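Local coordinates for uncharacterized protein (Bdellovibrio bacteriovorus, PDB 3TM8) that binds two iron ions in an HD-GYP domain and probably belongs to the phosphodiesterases that act on the signalling nucleotide cyclic di-GMP, at residues A[158-163]-A[167-172]; A[201-206]-A[283-288]; A[257-260]-A[266-269]. All coordinates share one frame; numbering follows the deposited sequence.

Contact 1 (A[158-163]-A[167-172]); sequences MNIENT and ISHHGV. With FE (Fe (III) ion), chain D.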
ATOM      1  N   MET A 158      -0.308 -10.866   2.857  1.00  9.29           N
ATOM      2  CA  MET A 158       1.124 -11.001   2.616  1.00 11.65           C
ATOM      3  C   MET A 158       1.441 -12.008   1.502  1.00 12.07           C
ATOM      4  O   MET A 158       2.567 -12.060   1.024  1.00 13.55           O
ATOM      5  CB  MET A 158       1.875 -11.319   3.916  1.00 13.95           C
ATOM      6  CG  MET A 158       1.815 -10.189   4.950  1.00 16.03           C
ATOM      7  SD  MET A 158       2.518  -8.601   4.407  1.00 17.18           S
ATOM      8  CE  MET A 158       4.251  -9.013   4.249  1.00 18.94           C
ATOM      9  N   ASN A 159       0.447 -12.791   1.088  1.00 12.11           N
ATOM     10  CA  ASN A 159       0.583 -13.690  -0.060  1.00 14.15           C
ATOM     11  C   ASN A 159       0.494 -12.969  -1.397  1.00 14.21           C
ATOM     12  O   ASN A 159       0.806 -13.544  -2.443  1.00 16.47           O
ATOM     13  CB  ASN A 159      -0.513 -14.755  -0.049  1.00 16.24           C
ATOM     14  CG  ASN A 159      -0.247 -15.868   0.929  1.00 19.13           C
ATOM     15  OD1 ASN A 159       0.900 -16.152   1.275  1.00 20.25           O
ATOM     16  ND2 ASN A 159      -1.316 -16.521   1.374  1.00 20.81           N
ATOM     17  N   ILE A 160       0.039 -11.722  -1.372  1.00 11.66           N
ATOM     18  CA  ILE A 160      -0.171 -10.983  -2.607  1.00 10.88           C
ATOM     19  C   ILE A 160       1.100 -10.208  -2.950  1.00 10.17           C
ATOM     20  O   ILE A 160       1.311  -9.092  -2.480  1.00 10.45           O
ATOM     21  CB  ILE A 160      -1.380 -10.028  -2.495  1.00 10.39           C
ATOM     22  CG1 ILE A 160      -2.603 -10.768  -1.926  1.00 11.24           C
ATOM     23  CG2 ILE A 160      -1.704  -9.406  -3.851  1.00 11.76           C
ATOM     24  CD1 ILE A 160      -3.760  -9.852  -1.571  1.00 11.64           C
ATOM     25  N   GLU A 161       1.952 -10.816  -3.767  1.00 11.12           N
ATOM     26  CA  GLU A 161       3.255 -10.247  -4.066  1.00 12.44           C
ATOM     27  C   GLU A 161       3.140  -8.942  -4.845  1.00 10.09           C
ATOM     28  O   GLU A 161       2.279  -8.790  -5.709  1.00 11.10           O
ATOM     29  CB  GLU A 161       4.101 -11.261  -4.844  1.00 15.57           C
ATOM     30  CG  GLU A 161       5.516 -10.784  -5.146  1.00 21.60           C
ATOM     31  CD  GLU A 161       6.361 -11.828  -5.854  1.00 26.47           C
ATOM     32  OE1 GLU A 161       5.897 -12.978  -6.011  1.00 28.35           O
ATOM     33  OE2 GLU A 161       7.497 -11.492  -6.255  1.00 28.60           O
ATOM     34  N   ASN A 162       4.029  -8.002  -4.544  1.00 10.16           N
ATOM     35  CA  ASN A 162       4.071  -6.731  -5.254  1.00  8.79           C
ATOM     36  C   ASN A 162       4.935  -6.885  -6.509  1.00 10.08           C
ATOM     37  O   ASN A 162       6.055  -6.376  -6.574  1.00 10.56           O
ATOM     38  CB  ASN A 162       4.618  -5.650  -4.315  1.00  7.76           C
ATOM     39  CG  ASN A 162       4.478  -4.242  -4.874  1.00  6.82           C
ATOM     40  OD1 ASN A 162       4.081  -4.042  -6.029  1.00  7.10           O
ATOM     41  ND2 ASN A 162       4.818  -3.250  -4.057  1.00  6.87           N
ATOM     42  N   THR A 163       4.400  -7.596  -7.499  1.00 13.13           N
ATOM     43  CA  THR A 163       5.167  -7.981  -8.684  1.00 14.97           C
ATOM     44  C   THR A 163       5.674  -6.790  -9.500  1.00 12.94           C
ATOM     45  O   THR A 163       6.761  -6.835 -10.086  1.00 14.51           O
ATOM     46  CB  THR A 163       4.365  -8.957  -9.604  1.00 16.47           C
ATOM     47  OG1 THR A 163       3.270  -8.270 -10.235  1.00 19.56           O
ATOM     48  CG2 THR A 163       3.835 -10.135  -8.803  1.00 17.70           C
ATOM     49  N   ILE A 167       4.266   1.811  -5.530  1.00  6.85           N
ATOM     50  CA  ILE A 167       4.250   2.462  -4.228  1.00  7.62           C
ATOM     51  C   ILE A 167       2.899   2.330  -3.526  1.00  6.72           C
ATOM     52  O   ILE A 167       2.832   2.367  -2.301  1.00  6.76           O
ATOM     53  CB  ILE A 167       4.694   3.945  -4.291  1.00  9.52           C
ATOM     54  CG1 ILE A 167       3.771   4.772  -5.183  1.00  9.86           C
ATOM     55  CG2 ILE A 167       6.149   4.051  -4.744  1.00 11.65           C
ATOM     56  CD1 ILE A 167       4.107   6.246  -5.192  1.00 11.06           C
ATOM     57  N   SER A 168       1.820   2.173  -4.288  1.00  6.31           N
ATOM     58  CA  SER A 168       0.521   1.989  -3.664  1.00  6.85           C
ATOM     59  C   SER A 168       0.391   0.583  -3.072  1.00  6.18           C
ATOM     60  O   SER A 168      -0.080   0.420  -1.949  1.00  6.51           O
ATOM     61  CB  SER A 168      -0.609   2.308  -4.629  1.00  9.06           C
ATOM     62  OG  SER A 168      -0.472   1.540  -5.798  1.00 10.61           O
ATOM     63  N   HIS A 169       0.827  -0.437  -3.808  1.00  5.11           N
ATOM     64  CA  HIS A 169       0.826  -1.790  -3.249  1.00  5.44           C
ATOM     65  C   HIS A 169       1.748  -1.837  -2.010  1.00  5.01           C
ATOM     66  O   HIS A 169       1.395  -2.381  -0.958  1.00  5.51           O
ATOM     67  CB  HIS A 169       1.240  -2.790  -4.328  1.00  6.32           C
ATOM     68  CG  HIS A 169       1.174  -4.228  -3.917  1.00  7.11           C
ATOM     69  ND1 HIS A 169       0.655  -5.202  -4.743  1.00  8.84           N
ATOM     70  CD2 HIS A 169       1.603  -4.869  -2.806  1.00  9.52           C
ATOM     71  CE1 HIS A 169       0.752  -6.378  -4.152  1.00  9.93           C
ATOM     72  NE2 HIS A 169       1.317  -6.204  -2.970  1.00  9.64           N
ATOM     73  N   HIS A 170       2.922  -1.233  -2.139  1.00  5.32           N
ATOM     74  CA  HIS A 170       3.892  -1.161  -1.048  1.00  5.31           C
ATOM     75  C   HIS A 170       3.294  -0.440   0.172  1.00  4.71           C
ATOM     76  O   HIS A 170       3.501  -0.854   1.314  1.00  4.79           O
ATOM     77  CB  HIS A 170       5.165  -0.498  -1.597  1.00  5.87           C
ATOM     78  CG  HIS A 170       6.113   0.039  -0.567  1.00  4.71           C
ATOM     79  ND1 HIS A 170       6.879  -0.760   0.260  1.00  5.39           N
ATOM     80  CD2 HIS A 170       6.475   1.315  -0.289  1.00  4.69           C
ATOM     81  CE1 HIS A 170       7.657   0.004   1.008  1.00  4.78           C
ATOM     82  NE2 HIS A 170       7.431   1.266   0.698  1.00  4.25           N
ATOM     83  N   GLY A 171       2.497   0.605  -0.059  1.00  4.53           N
ATOM     84  CA  GLY A 171       1.810   1.269   1.037  1.00  4.72           C
ATOM     85  C   GLY A 171       0.855   0.326   1.754  1.00  4.73           C
ATOM     86  O   GLY A 171       0.784   0.311   2.991  1.00  5.29           O
ATOM     87  N   VAL A 172       0.106  -0.472   1.002  1.00  4.95           N
ATOM     88  CA  VAL A 172      -0.783  -1.428   1.658  1.00  4.71           C
ATOM     89  C   VAL A 172       0.020  -2.435   2.496  1.00  4.46           C
ATOM     90  O   VAL A 172      -0.322  -2.730   3.643  1.00  4.62           O
ATOM     91  CB  VAL A 172      -1.704  -2.165   0.658  1.00  6.22           C
ATOM     92  CG1 VAL A 172      -2.636  -3.104   1.412  1.00  7.28           C
ATOM     93  CG2 VAL A 172      -2.511  -1.163  -0.185  1.00  6.12           C
TER
HETATM   94 FE    FE D 902       8.377   3.020   1.455  1.00  5.02          FE
HETATM   95  O   HOH W   1       9.261   4.479   2.446  1.00  5.37           O
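The imidazole of H169 stacks against the amide of N162, the two side chains sliding past each other in opposite directions with ring and amide planes only 7° apart and N162 CG 3.4 Å from H169 CG. N162 CB sits over the same face, 3.6 Å from the ring centroid, and makes a CH-pi contact. At the ring edge H169 NE2 gives its hydrogen to I160 O over 2.9 Å; I160 O lies in the ring plane, though the ring nitrogen stands off the carbonyl plane and the bond is bent, 130° at the hydrogen. The methyl I160 CG2 closes on H169 CE1 at 3.9 Å. With CG anti to the backbone N (chi1 -175°), the H169 ring is carried off the first turn of helix 167-185 to the 160-162 backbone, tying the loop that enters this helix of the HD domain back onto it. N162, centre of an inverse gamma turn, is held in turn by T166, whose backbone N donates to N162 OD1. Its ND2 lies 3.7 Å from H170 CB. The next ring along the helix, H170, heads away from the loop and binds iron through NE2 at 2.1 Å, while D288 accepts a hydrogen bond from its ND1 and fixes the ring's rotation.

Contact 2 (A[201-206]-A[283-288]); sequences LLHDYG and SANAMD. With FE (Fe (III) ion), chain D; FE (Fe (III) ion), chain E; PO4 (phosphate ion), chain C.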
ATOM      1  N   LEU A 201      -0.356   3.748   4.455  1.00  5.13           N
ATOM      2  CA  LEU A 201      -0.848   3.574   3.107  0.50  4.93           C
ATOM      3  C   LEU A 201      -0.321   4.668   2.173  1.00  5.54           C
ATOM      4  O   LEU A 201       0.041   4.387   1.023  1.00  6.02           O
ATOM      5  CB  LEU A 201      -2.369   3.561   3.144  0.50  5.11           C
ATOM      6  CG  LEU A 201      -3.097   3.311   1.840  0.50  5.62           C
ATOM      7  CD1 LEU A 201      -2.635   2.014   1.207  0.50  6.15           C
ATOM      8  CD2 LEU A 201      -4.585   3.279   2.122  0.50  5.82           C
ATOM      9  N   LEU A 202      -0.267   5.897   2.670  1.00  5.04           N
ATOM     10  CA  LEU A 202       0.104   7.049   1.866  1.00  5.21           C
ATOM     11  C   LEU A 202       1.574   7.438   1.979  1.00  5.67           C
ATOM     12  O   LEU A 202       1.984   8.442   1.395  1.00  6.00           O
ATOM     13  CB  LEU A 202      -0.768   8.242   2.254  1.00  6.02           C
ATOM     14  CG  LEU A 202      -2.290   8.070   2.129  1.00  6.32           C
ATOM     15  CD1 LEU A 202      -2.999   9.308   2.662  1.00  8.23           C
ATOM     16  CD2 LEU A 202      -2.694   7.793   0.677  1.00  7.02           C
ATOM     17  N   HIS A 203       2.363   6.649   2.711  1.00  5.06           N
ATOM     18  CA  HIS A 203       3.658   7.138   3.175  1.00  4.78           C
ATOM     19  C   HIS A 203       4.589   7.585   2.054  1.00  5.11           C
ATOM     20  O   HIS A 203       5.350   8.538   2.227  1.00  6.50           O
ATOM     21  CB  HIS A 203       4.356   6.143   4.116  1.00  5.77           C
ATOM     22  CG  HIS A 203       5.036   5.000   3.426  1.00  5.43           C
ATOM     23  ND1 HIS A 203       4.373   3.853   3.032  1.00  5.91           N
ATOM     24  CD2 HIS A 203       6.331   4.828   3.066  1.00  5.15           C
ATOM     25  CE1 HIS A 203       5.235   3.026   2.462  1.00  5.69           C
ATOM     26  NE2 HIS A 203       6.431   3.589   2.482  1.00  5.59           N
ATOM     27  N   ASP A 204       4.528   6.905   0.909  1.00  4.75           N
ATOM     28  CA  ASP A 204       5.458   7.162  -0.190  1.00  5.83           C
ATOM     29  C   ASP A 204       4.888   8.054  -1.278  1.00  5.67           C
ATOM     30  O   ASP A 204       5.315   8.003  -2.435  1.00  5.69           O
ATOM     31  CB  ASP A 204       5.998   5.848  -0.756  1.00  5.18           C
ATOM     32  CG  ASP A 204       7.270   5.397  -0.054  1.00  5.38           C
ATOM     33  OD1 ASP A 204       7.950   6.262   0.544  1.00  5.33           O
ATOM     34  OD2 ASP A 204       7.588   4.184  -0.099  1.00  5.32           O
ATOM     35  N   TYR A 205       3.948   8.908  -0.896  1.00  6.05           N
ATOM     36  CA  TYR A 205       3.402   9.899  -1.814  1.00  7.07           C
ATOM     37  C   TYR A 205       4.499  10.682  -2.552  1.00  6.51           C
ATOM     38  O   TYR A 205       4.350  11.030  -3.729  1.00  7.40           O
ATOM     39  CB  TYR A 205       2.481  10.853  -1.053  1.00  7.16           C
ATOM     40  CG  TYR A 205       1.946  11.984  -1.894  1.00  8.02           C
ATOM     41  CD1 TYR A 205       1.347  11.745  -3.130  1.00  7.80           C
ATOM     42  CD2 TYR A 205       2.050  13.296  -1.456  1.00 11.38           C
ATOM     43  CE1 TYR A 205       0.851  12.797  -3.897  1.00  8.89           C
ATOM     44  CE2 TYR A 205       1.576  14.340  -2.213  1.00 12.45           C
ATOM     45  CZ  TYR A 205       0.978  14.091  -3.429  1.00 10.21           C
ATOM     46  OH  TYR A 205       0.513  15.155  -4.156  1.00 12.14           O
ATOM     47  N   GLY A 206       5.613  10.947  -1.872  1.00  7.32           N
ATOM     48  CA  GLY A 206       6.709  11.677  -2.487  1.00  7.25           C
ATOM     49  C   GLY A 206       7.308  11.014  -3.715  1.00  7.28           C
ATOM     50  O   GLY A 206       7.966  11.687  -4.521  1.00  8.70           O
ATOM     51  N   SER A 283      10.122   1.470  10.695  1.00  6.88           N
ATOM     52  CA  SER A 283      10.563   0.090  10.862  1.00  7.21           C
ATOM     53  C   SER A 283       9.883  -0.861   9.874  1.00  6.99           C
ATOM     54  O   SER A 283      10.544  -1.682   9.234  1.00  7.78           O
ATOM     55  CB  SER A 283      10.319  -0.389  12.298  1.00  8.67           C
ATOM     56  OG  SER A 283      10.988   0.438  13.238  1.00  9.62           O
ATOM     57  N   ALA A 284       8.563  -0.754   9.760  1.00  7.05           N
ATOM     58  CA  ALA A 284       7.804  -1.603   8.852  1.00  7.13           C
ATOM     59  C   ALA A 284       8.227  -1.372   7.403  1.00  7.38           C
ATOM     60  O   ALA A 284       8.385  -2.324   6.634  1.00  8.08           O
ATOM     61  CB  ALA A 284       6.317  -1.349   9.011  1.00  7.36           C
ATOM     62  N   ASN A 285       8.422  -0.108   7.040  1.00  6.27           N
ATOM     63  CA  ASN A 285       8.887   0.207   5.708  1.00  6.28           C
ATOM     64  C   ASN A 285      10.253  -0.383   5.416  1.00  6.21           C
ATOM     65  O   ASN A 285      10.480  -0.918   4.334  1.00  6.93           O
ATOM     66  CB  ASN A 285       8.963   1.707   5.503  1.00  6.48           C
ATOM     67  CG  ASN A 285       9.468   2.042   4.150  1.00  5.99           C
ATOM     68  OD1 ASN A 285       8.772   1.809   3.171  1.00  6.77           O
ATOM     69  ND2 ASN A 285      10.697   2.536   4.062  1.00  7.25           N
ATOM     70  N   ALA A 286      11.177  -0.259   6.364  1.00  6.59           N
ATOM     71  CA  ALA A 286      12.537  -0.714   6.131  1.00  7.46           C
ATOM     72  C   ALA A 286      12.521  -2.202   5.811  1.00  7.43           C
ATOM     73  O   ALA A 286      13.270  -2.675   4.951  1.00  8.34           O
ATOM     74  CB  ALA A 286      13.403  -0.426   7.343  1.00  9.06           C
ATOM     75  N   MET A 287      11.656  -2.945   6.499  1.00  7.89           N
ATOM     76  CA  MET A 287      11.527  -4.374   6.238  1.00  8.46           C
ATOM     77  C   MET A 287      10.967  -4.659   4.832  1.00  8.28           C
ATOM     78  O   MET A 287      11.519  -5.482   4.109  1.00  9.16           O
ATOM     79  CB  MET A 287      10.731  -5.072   7.351  1.00 10.86           C
ATOM     80  CG  MET A 287      11.459  -5.065   8.704  1.00 11.93           C
ATOM     81  SD  MET A 287      12.858  -6.206   8.826  1.00 15.08           S
ATOM     82  CE  MET A 287      11.987  -7.723   9.207  1.00 15.46           C
ATOM     83  N   ASP A 288       9.895  -3.979   4.425  1.00  8.11           N
ATOM     84  CA  ASP A 288       9.358  -4.249   3.094  1.00  7.18           C
ATOM     85  C   ASP A 288      10.277  -3.745   1.992  1.00  6.86           C
ATOM     86  O   ASP A 288      10.324  -4.342   0.917  1.00  7.77           O
ATOM     87  CB  ASP A 288       7.947  -3.706   2.872  1.00  7.88           C
ATOM     88  CG  ASP A 288       7.334  -4.236   1.583  1.00  8.23           C
ATOM     89  OD1 ASP A 288       7.380  -5.466   1.383  1.00  8.10           O
ATOM     90  OD2 ASP A 288       6.833  -3.442   0.758  1.00  8.24           O
TER
HETATM   91 FE    FE D 902       8.377   3.020   1.455  1.00  5.02          FE
HETATM   92 FE    FE E 903       9.809   6.123   1.607  1.00  5.65          FE
HETATM   93  P   PO4 C 901      11.214   3.606   0.177  1.00  7.47           P
HETATM   94  O1  PO4 C 901      12.091   3.247  -0.995  1.00 11.70           O
HETATM   95  O2  PO4 C 901      10.068   2.638   0.352  1.00  7.43           O
HETATM   96  O3  PO4 C 901      12.008   3.490   1.499  1.00 10.37           O
HETATM   97  O4  PO4 C 901      10.776   5.051   0.069  1.00  5.47           O
HETATM   98  O   HOH W   1       9.261   4.479   2.446  1.00  5.37           O
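H203 and N285 reach the same iron through quite different first torsions. In H203, CG stands between the backbone N and the carbonyl carbon (chi1 79°), which turns the ring toward helix 276-293; in N285, CG is anti to the backbone N (chi1 179°), and the amide extends from the helix to meet it. H203 NE2 and N285 OD1 come within 3.0 Å of each other, not as a hydrogen bond but as neighbouring ligands of one iron, the ring and amide planes 67° apart. N285 OD1 binds that ion at 2.1 Å and H203 NE2 at 2.3 Å. N285 ND2 donates a nearly straight hydrogen bond to phosphate O3 at 3.0 Å; with OD1 on the metal and ND2 on the phosphate, probably a guest from the crystallisation liquor, the amide's rotation is fixed. D204 divides its carboxylate between the metals, OD2 on the iron shared with H203 and OD1 on the second iron at 2.1 Å. Phosphate O2 and O4 likewise bind one iron each, and a solvent oxygen completes the bridge, 2.0 Å from the first ion and 1.9 Å from the second. H203 ND1 is hydrogen-bonded to A200 O, a second-shell bond that orients the ring, and H170 fills the remaining position on the first iron. The adjacent H203-D204 pair is the histidine-aspartate signature of HD-domain metallohydrolases, here contributing to a bridged di-iron centre.

Contact 3 (A[257-260]-A[266-269]); sequences HEET and PKGL. With FE (Fe (III) ion), chain E.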
ATOM      1  N   HIS A 257       8.967   9.143   7.785  1.00  7.25           N
ATOM      2  CA  HIS A 257       9.064   7.687   7.767  1.00  7.39           C
ATOM      3  C   HIS A 257      10.431   7.155   7.330  1.00  7.52           C
ATOM      4  O   HIS A 257      10.672   5.957   7.432  1.00  7.77           O
ATOM      5  CB  HIS A 257       7.986   7.088   6.868  1.00  7.08           C
ATOM      6  CG  HIS A 257       8.259   7.290   5.409  1.00  6.74           C
ATOM      7  ND1 HIS A 257       7.778   8.370   4.699  1.00  6.93           N
ATOM      8  CD2 HIS A 257       9.009   6.574   4.536  1.00  5.76           C
ATOM      9  CE1 HIS A 257       8.201   8.299   3.447  1.00  6.26           C
ATOM     10  NE2 HIS A 257       8.953   7.220   3.324  1.00  5.64           N
ATOM     11  N   GLU A 258      11.302   8.023   6.811  1.00  7.85           N
ATOM     12  CA  GLU A 258      12.668   7.606   6.474  1.00  8.27           C
ATOM     13  C   GLU A 258      13.654   7.972   7.579  1.00  9.70           C
ATOM     14  O   GLU A 258      14.859   7.750   7.448  1.00 10.81           O
ATOM     15  CB  GLU A 258      13.132   8.210   5.151  1.00  8.34           C
ATOM     16  CG  GLU A 258      12.318   7.767   3.947  1.00  8.48           C
ATOM     17  CD  GLU A 258      12.393   6.274   3.657  1.00  8.27           C
ATOM     18  OE1 GLU A 258      13.149   5.539   4.325  1.00  9.75           O
ATOM     19  OE2 GLU A 258      11.685   5.835   2.734  1.00  7.65           O
ATOM     20  N   GLU A 259      13.154   8.536   8.673  1.00 10.91           N
ATOM     21  CA  GLU A 259      14.022   8.898   9.780  1.00 12.15           C
ATOM     22  C   GLU A 259      14.394   7.655  10.568  1.00 12.48           C
ATOM     23  O   GLU A 259      13.628   6.694  10.630  1.00 12.90           O
ATOM     24  CB  GLU A 259      13.360   9.952  10.667  1.00 13.75           C
ATOM     25  CG  GLU A 259      13.075  11.258   9.937  1.00 14.00           C
ATOM     26  CD  GLU A 259      14.254  11.729   9.089  1.00 15.33           C
ATOM     27  OE1 GLU A 259      15.337  12.000   9.658  1.00 15.85           O
ATOM     28  OE2 GLU A 259      14.099  11.838   7.853  1.00 15.39           O
ATOM     29  N   THR A 260      15.586   7.679  11.156  1.00 12.73           N
ATOM     30  CA  THR A 260      16.100   6.546  11.910  1.00 14.09           C
ATOM     31  C   THR A 260      16.382   7.011  13.326  1.00 13.99           C
ATOM     32  O   THR A 260      16.561   8.204  13.565  1.00 15.07           O
ATOM     33  CB  THR A 260      17.385   5.988  11.268  1.00 16.30           C
ATOM     34  OG1 THR A 260      18.381   7.016  11.226  1.00 16.27           O
ATOM     35  CG2 THR A 260      17.107   5.511   9.853  1.00 17.35           C
ATOM     36  N   PRO A 266      16.961  11.424   6.139  1.00 16.54           N
ATOM     37  CA  PRO A 266      17.011  12.664   5.353  1.00 17.79           C
ATOM     38  C   PRO A 266      16.783  13.947   6.161  1.00 18.94           C
ATOM     39  O   PRO A 266      17.373  14.979   5.823  1.00 20.49           O
ATOM     40  CB  PRO A 266      15.882  12.472   4.336  1.00 18.59           C
ATOM     41  CG  PRO A 266      15.777  10.996   4.176  1.00 17.79           C
ATOM     42  CD  PRO A 266      16.058  10.426   5.537  1.00 17.13           C
ATOM     43  N   LYS A 267      15.947  13.892   7.196  1.00 19.26           N
ATOM     44  CA  LYS A 267      15.668  15.073   8.020  1.00 20.87           C
ATOM     45  C   LYS A 267      16.574  15.171   9.249  1.00 21.67           C
ATOM     46  O   LYS A 267      16.551  16.174   9.962  1.00 23.52           O
ATOM     47  CB  LYS A 267      14.201  15.096   8.466  1.00 22.23           C
ATOM     48  CG  LYS A 267      13.194  15.424   7.365  1.00 23.61           C
ATOM     49  CD  LYS A 267      11.771  15.416   7.918  1.00 24.86           C
ATOM     50  CE  LYS A 267      10.756  15.914   6.895  1.00 27.12           C
ATOM     51  NZ  LYS A 267      10.833  17.389   6.685  1.00 28.72           N
ATOM     52  N   GLY A 268      17.356  14.126   9.500  1.00 21.37           N
ATOM     53  CA  GLY A 268      18.260  14.098  10.639  1.00 21.90           C
ATOM     54  C   GLY A 268      17.578  14.009  11.994  1.00 20.73           C
ATOM     55  O   GLY A 268      18.160  14.381  13.010  1.00 21.31           O
ATOM     56  N   LEU A 269      16.348  13.508  12.024  1.00 20.02           N
ATOM     57  CA  LEU A 269      15.606  13.417  13.277  1.00 19.33           C
ATOM     58  C   LEU A 269      16.036  12.210  14.104  1.00 19.56           C
ATOM     59  O   LEU A 269      16.351  11.156  13.559  1.00 21.26           O
ATOM     60  CB  LEU A 269      14.101  13.351  13.009  1.00 18.23           C
ATOM     61  CG  LEU A 269      13.483  14.524  12.246  1.00 19.65           C
ATOM     62  CD1 LEU A 269      11.976  14.368  12.205  1.00 19.13           C
ATOM     63  CD2 LEU A 269      13.859  15.858  12.871  1.00 21.06           C
TER
HETATM   64 FE    FE E 903       9.809   6.123   1.607  1.00  5.65          FE
HETATM   65  O   HOH W   2      16.884  10.256  11.113  1.00 15.51           O
HETATM   66  O   HOH W   1       9.261   4.479   2.446  1.00  5.37           O
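E258 and E259 both touch segment 266-269, but their carboxylates go to different places. The first segment starts at the metal: H257 NE2 binds iron at 2.2 Å, its ring steadied by a hydrogen bond from ND1 to I253 O. In E258 only the base of the side chain meets 266-269, CB lying 3.7 Å from P266 CD. The chain then bends at chi2 (-63°) and carries OE2 back to the same iron, also at 2.2 Å. The carboxylate of E259 instead stays with 266-269. Its own bend at chi2 (-45°) brings it to two backbone donors: OE2 accepts from K267 N at 2.8 Å on its syn side, and OE1 from L269 N at 3.0 Å on its anti side, both donors lying somewhat out of the carboxylate plane. G268 N is also close to OE1 but badly angled for a bond. The P266 ring flanks one oxygen, with CD 3.3 Å from E259 OE2, and L269 crosses the glutamate obliquely at CG, its CB 3.9 Å from E259 CG. G268, with positive phi, lets the backbone curl round the acid. At T260 the link passes to solvent: a water accepts from T260 N and lies within hydrogen-bonding distance of E259 OE1 and L269 O, joining the two arms of the loop. M274 lies against both E259 and L269. The whole is a loop between helices 248-256 and 276-293, cross-braced by a buried glutamate that receives main-chain N-H groups, and it leads directly from the H257-E258 ligand pair of the di-iron site.

The three contacts supply ligands to one di-iron centre. Contacts 1 and 2, with centres 11 Å apart, meet at the first iron: H170 NE2 of contact 1 lies 2.9 Å from N285 OD1 and 3.1 Å from H203 NE2, all three atoms binding that ion. Contact 3 is nested within the chain loop that contact 2 closes; their centres are 13 Å apart, and D204 OD1 and H257 NE2 approach to 3.1 Å around the second iron, which H232 also binds. Contacts 1 and 3 do not touch, their nearest atoms being about 7 Å apart, yet the metal-bridging solvent oxygen belongs to all three. H207, W229 and R289 add hydrogen bonds to the phosphate.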